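Local coordinates for hypoxanthine-guanine-xanthine phosphoribosyltransferase (Tritrichomonas foetus, PDB 1HGX), which transfers the phosphoribosyl group of 5-phosphoribosyl 1-diphosphate to hypoxanthine, guanine or xanthine, salvaging host purines for a parasite that cannot make purine nucleotides itself, at residues L83-E94 against Q113-P123. Residues are numbered along the deposited sequence; the frame is centred on the assembly and turned at random.
Sequences LTISKDLKTNIE and QLLNNLQMRKP
The Arg121 guanidinium has Leu89 CD1 over one face and polar partners round its edge: Asp88 OD1, Asn117 OD1 and a water. The Asp88-Arg121 salt bridge ties the connection from edge strand 84-87 to the turn Gln119-Lys122 that follows helix 109-119, in the phosphoribosyltransferase fold, where this helix packs on the central mixed sheet. Arg121 NH2 meets the syn lone pair of Asp88 OD1 at 2.7 Å, close to the guanidinium plane. The carboxylate itself stands nearly upright to that plane, at 80°. Leu89 N donates to the same oxygen on its anti side, tilted 29° from the carboxylate plane, so two donors hold OD1. Arg121 NE and NH2 both grip Asn117 OD1, one helical turn back, at 3.1 and 2.8 Å. With Asn117 CG anti to the backbone N (chi1 175°), OD1 is met by Arg121 while ND2 packs against Ile85 CD1. One water joins Asn117 ND2 to Asp88 OD2; another joins Arg121 NH1 to Thr91 O. The guanidinium is thus held on several sides and its rotation is restricted.

The apolar part of the contact centres on Leu118, whose CD2 touches both Leu89 CD1 and Ile93 CD1, each at 4.0 Å, while Ile93 CG1 rests on Arg121 CB. Leu118 also reaches Val100 and Ile43 of the central sheet. At the nucleotide end, Leu83 CB lies 3.7 Å from Gln113 NE2, the two side chains running antiparallel alongside each other. At the far end the backbones close in, and Pro123 CA makes a CA-H...O contact of 3.3 Å with Ile93 O.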
loop_
_atom_site.group_PDB
_atom_site.type_symbol
_atom_site.label_atom_id
_atom_site.label_comp_id
_atom_site.label_asym_id
_atom_site.label_seq_id
_atom_site.Cartn_x
_atom_site.Cartn_y
_atom_site.Cartn_z
ATOM N N LEU A 83 -10.541 19.484 -8.098
ATOM C CA LEU A 83 -9.742 18.356 -7.642
ATOM C C LEU A 83 -9.106 18.731 -6.309
ATOM O O LEU A 83 -8.300 19.649 -6.232
ATOM C CB LEU A 83 -8.653 18.015 -8.683
ATOM C CG LEU A 83 -7.811 16.718 -8.653
ATOM C CD1 LEU A 83 -6.374 16.971 -8.247
ATOM C CD2 LEU A 83 -8.443 15.641 -7.790
ATOM N N THR A 84 -9.486 18.033 -5.252
ATOM C CA THR A 84 -8.927 18.301 -3.939
ATOM C C THR A 84 -7.828 17.293 -3.656
ATOM O O THR A 84 -8.025 16.091 -3.817
ATOM C CB THR A 84 -9.985 18.159 -2.828
ATOM O OG1 THR A 84 -11.133 18.945 -3.159
ATOM C CG2 THR A 84 -9.422 18.634 -1.484
ATOM N N ILE A 85 -6.666 17.782 -3.256
ATOM C CA ILE A 85 -5.562 16.901 -2.921
ATOM C C ILE A 85 -5.385 16.976 -1.408
ATOM O O ILE A 85 -4.970 18.006 -0.881
ATOM C CB ILE A 85 -4.263 17.317 -3.640
ATOM C CG1 ILE A 85 -4.483 17.314 -5.157
ATOM C CG2 ILE A 85 -3.131 16.362 -3.268
ATOM C CD1 ILE A 85 -3.364 17.916 -5.960
ATOM N N SER A 86 -5.778 15.911 -0.718
ATOM C CA SER A 86 -5.671 15.826 0.741
ATOM C C SER A 86 -4.242 15.518 1.175
ATOM O O SER A 86 -3.803 15.927 2.249
ATOM C CB SER A 86 -6.580 14.722 1.268
ATOM O OG SER A 86 -7.855 14.805 0.670
ATOM N N LYS A 87 -3.535 14.751 0.357
ATOM C CA LYS A 87 -2.161 14.401 0.661
ATOM C C LYS A 87 -1.403 14.471 -0.651
ATOM O O LYS A 87 -1.677 13.719 -1.579
ATOM C CB LYS A 87 -2.098 13.004 1.282
ATOM C CG LYS A 87 -0.728 12.584 1.774
ATOM C CD LYS A 87 0.097 11.967 0.665
ATOM C CE LYS A 87 1.424 11.478 1.187
ATOM N NZ LYS A 87 2.436 11.519 0.112
ATOM N N ASP A 88 -0.524 15.457 -0.749
ATOM C CA ASP A 88 0.272 15.667 -1.945
ATOM C C ASP A 88 1.583 14.873 -1.853
ATOM O O ASP A 88 1.936 14.351 -0.798
ATOM C CB ASP A 88 0.543 17.171 -2.100
ATOM C CG ASP A 88 0.648 17.611 -3.552
ATOM O OD1 ASP A 88 0.846 16.757 -4.435
ATOM O OD2 ASP A 88 0.534 18.824 -3.811
ATOM N N LEU A 89 2.307 14.807 -2.963
ATOM C CA LEU A 89 3.573 14.088 -3.045
ATOM C C LEU A 89 4.635 14.646 -2.110
ATOM O O LEU A 89 4.641 15.837 -1.799
ATOM C CB LEU A 89 4.121 14.162 -4.467
ATOM C CG LEU A 89 3.284 13.632 -5.633
ATOM C CD1 LEU A 89 4.077 13.818 -6.923
ATOM C CD2 LEU A 89 2.938 12.170 -5.424
ATOM N N LYS A 90 5.532 13.774 -1.671
ATOM C CA LYS A 90 6.641 14.175 -0.814
ATOM C C LYS A 90 7.818 14.505 -1.730
ATOM O O LYS A 90 8.625 15.392 -1.448
ATOM C CB LYS A 90 7.015 13.035 0.138
ATOM N N THR A 91 7.863 13.818 -2.866
ATOM C CA THR A 91 8.923 13.962 -3.856
ATOM C C THR A 91 8.754 15.114 -4.838
ATOM O O THR A 91 7.649 15.390 -5.313
ATOM C CB THR A 91 9.039 12.669 -4.685
ATOM O OG1 THR A 91 9.068 11.548 -3.793
ATOM C CG2 THR A 91 10.306 12.672 -5.532
ATOM N N ASN A 92 9.853 15.805 -5.113
ATOM C CA ASN A 92 9.840 16.876 -6.096
ATOM C C ASN A 92 10.038 16.081 -7.383
ATOM O O ASN A 92 11.074 15.439 -7.550
ATOM C CB ASN A 92 11.012 17.838 -5.881
ATOM C CG ASN A 92 11.130 18.887 -6.993
ATOM O OD1 ASN A 92 10.420 18.833 -7.998
ATOM N ND2 ASN A 92 12.047 19.827 -6.823
ATOM N N ILE A 93 9.035 16.079 -8.262
ATOM C CA ILE A 93 9.126 15.310 -9.504
ATOM C C ILE A 93 9.720 16.017 -10.715
ATOM O O ILE A 93 9.722 15.473 -11.823
ATOM C CB ILE A 93 7.765 14.659 -9.894
ATOM C CG1 ILE A 93 6.711 15.723 -10.225
ATOM C CG2 ILE A 93 7.300 13.737 -8.774
ATOM C CD1 ILE A 93 5.421 15.156 -10.820
ATOM N N GLU A 94 10.233 17.222 -10.517
ATOM C CA GLU A 94 10.843 17.966 -11.610
ATOM C C GLU A 94 12.008 17.154 -12.177
ATOM O O GLU A 94 12.907 16.751 -11.440
ATOM C CB GLU A 94 11.363 19.301 -11.087
ATOM C CG GLU A 94 12.052 20.153 -12.121
ATOM C CD GLU A 94 12.646 21.424 -11.532
ATOM O OE1 GLU A 94 12.794 21.519 -10.288
ATOM O OE2 GLU A 94 12.982 22.326 -12.328
ATOM N N GLN A 113 -7.574 15.702 -14.331
ATOM C CA GLN A 113 -7.176 16.782 -13.435
ATOM C C GLN A 113 -5.841 16.486 -12.753
ATOM O O GLN A 113 -5.002 17.378 -12.597
ATOM C CB GLN A 113 -8.266 17.028 -12.398
ATOM C CG GLN A 113 -9.593 17.389 -13.035
ATOM C CD GLN A 113 -10.573 17.948 -12.046
ATOM O OE1 GLN A 113 -10.832 19.150 -12.030
ATOM N NE2 GLN A 113 -11.128 17.085 -11.211
ATOM N N LEU A 114 -5.631 15.225 -12.391
ATOM C CA LEU A 114 -4.400 14.807 -11.743
ATOM C C LEU A 114 -3.228 14.997 -12.708
ATOM O O LEU A 114 -2.185 15.537 -12.334
ATOM C CB LEU A 114 -4.494 13.338 -11.316
ATOM C CG LEU A 114 -3.908 12.928 -9.961
ATOM C CD1 LEU A 114 -3.468 11.481 -10.029
ATOM C CD2 LEU A 114 -2.741 13.798 -9.558
ATOM N N LEU A 115 -3.406 14.584 -13.957
ATOM C CA LEU A 115 -2.348 14.729 -14.953
ATOM C C LEU A 115 -1.988 16.195 -15.216
ATOM O O LEU A 115 -0.807 16.530 -15.358
ATOM C CB LEU A 115 -2.722 14.025 -16.261
ATOM C CG LEU A 115 -2.716 12.492 -16.237
ATOM C CD1 LEU A 115 -3.033 11.967 -17.623
ATOM C CD2 LEU A 115 -1.349 11.984 -15.789
ATOM N N ASN A 116 -2.995 17.067 -15.271
ATOM C CA ASN A 116 -2.750 18.489 -15.501
ATOM C C ASN A 116 -1.949 19.040 -14.329
ATOM O O ASN A 116 -1.022 19.820 -14.522
ATOM C CB ASN A 116 -4.056 19.282 -15.645
ATOM C CG ASN A 116 -4.714 19.103 -17.006
ATOM O OD1 ASN A 116 -4.046 18.861 -18.016
ATOM N ND2 ASN A 116 -6.030 19.272 -17.047
ATOM N N ASN A 117 -2.300 18.636 -13.112
ATOM C CA ASN A 117 -1.576 19.095 -11.933
ATOM C C ASN A 117 -0.118 18.627 -11.982
ATOM O O ASN A 117 0.805 19.425 -11.816
ATOM C CB ASN A 117 -2.240 18.589 -10.649
ATOM C CG ASN A 117 -1.447 18.947 -9.392
ATOM O OD1 ASN A 117 -0.370 18.413 -9.158
ATOM N ND2 ASN A 117 -1.999 19.838 -8.567
ATOM N N LEU A 118 0.089 17.343 -12.270
ATOM C CA LEU A 118 1.444 16.783 -12.310
ATOM C C LEU A 118 2.325 17.307 -13.446
ATOM O O LEU A 118 3.525 17.516 -13.258
ATOM C CB LEU A 118 1.405 15.246 -12.337
ATOM C CG LEU A 118 0.776 14.523 -11.136
ATOM C CD1 LEU A 118 0.774 13.029 -11.409
ATOM C CD2 LEU A 118 1.509 14.812 -9.841
ATOM N N GLN A 119 1.731 17.557 -14.609
ATOM C CA GLN A 119 2.498 18.042 -15.748
ATOM C C GLN A 119 3.119 19.423 -15.474
ATOM O O GLN A 119 4.201 19.741 -15.988
ATOM C CB GLN A 119 1.621 18.055 -17.003
ATOM C CG GLN A 119 2.379 18.157 -18.316
ATOM C CD GLN A 119 3.345 17.007 -18.531
ATOM O OE1 GLN A 119 4.560 17.168 -18.411
ATOM N NE2 GLN A 119 2.809 15.839 -18.854
ATOM N N MET A 120 2.460 20.215 -14.628
ATOM C CA MET A 120 2.943 21.553 -14.265
ATOM C C MET A 120 4.217 21.514 -13.426
ATOM O O MET A 120 4.939 22.514 -13.330
ATOM C CB MET A 120 1.880 22.317 -13.476
ATOM C CG MET A 120 0.748 22.866 -14.309
ATOM S SD MET A 120 -0.382 23.842 -13.297
ATOM C CE MET A 120 -1.719 22.678 -13.094
ATOM N N ARG A 121 4.479 20.369 -12.803
ATOM C CA ARG A 121 5.658 20.201 -11.966
ATOM C C ARG A 121 6.915 19.866 -12.768
ATOM O O ARG A 121 7.987 19.638 -12.205
ATOM C CB ARG A 121 5.393 19.141 -10.907
ATOM C CG ARG A 121 4.064 19.332 -10.187
ATOM C CD ARG A 121 3.957 18.369 -9.028
ATOM N NE ARG A 121 2.611 18.317 -8.484
ATOM C CZ ARG A 121 2.327 18.034 -7.220
ATOM N NH1 ARG A 121 3.296 17.778 -6.347
ATOM N NH2 ARG A 121 1.062 17.986 -6.832
ATOM N N LYS A 122 6.753 19.791 -14.084
ATOM C CA LYS A 122 7.834 19.534 -15.022
ATOM C C LYS A 122 8.567 18.193 -14.940
ATOM O O LYS A 122 9.803 18.155 -14.854
ATOM C CB LYS A 122 8.829 20.701 -14.985
ATOM C CG LYS A 122 8.219 22.028 -15.437
ATOM C CD LYS A 122 9.279 23.093 -15.580
ATOM C CE LYS A 122 8.718 24.335 -16.252
ATOM N NZ LYS A 122 9.790 25.351 -16.479
ATOM N N PRO A 123 7.822 17.069 -14.975
ATOM C CA PRO A 123 8.469 15.749 -14.912
ATOM C C PRO A 123 9.179 15.462 -16.246
ATOM O O PRO A 123 8.858 16.084 -17.259
ATOM C CB PRO A 123 7.279 14.801 -14.703
ATOM C CG PRO A 123 6.177 15.474 -15.465
ATOM C CD PRO A 123 6.352 16.936 -15.082
HETATM O O HOH W 1 -0.437 20.394 -5.979
HETATM O O HOH W 2 6.124 17.523 -6.186
#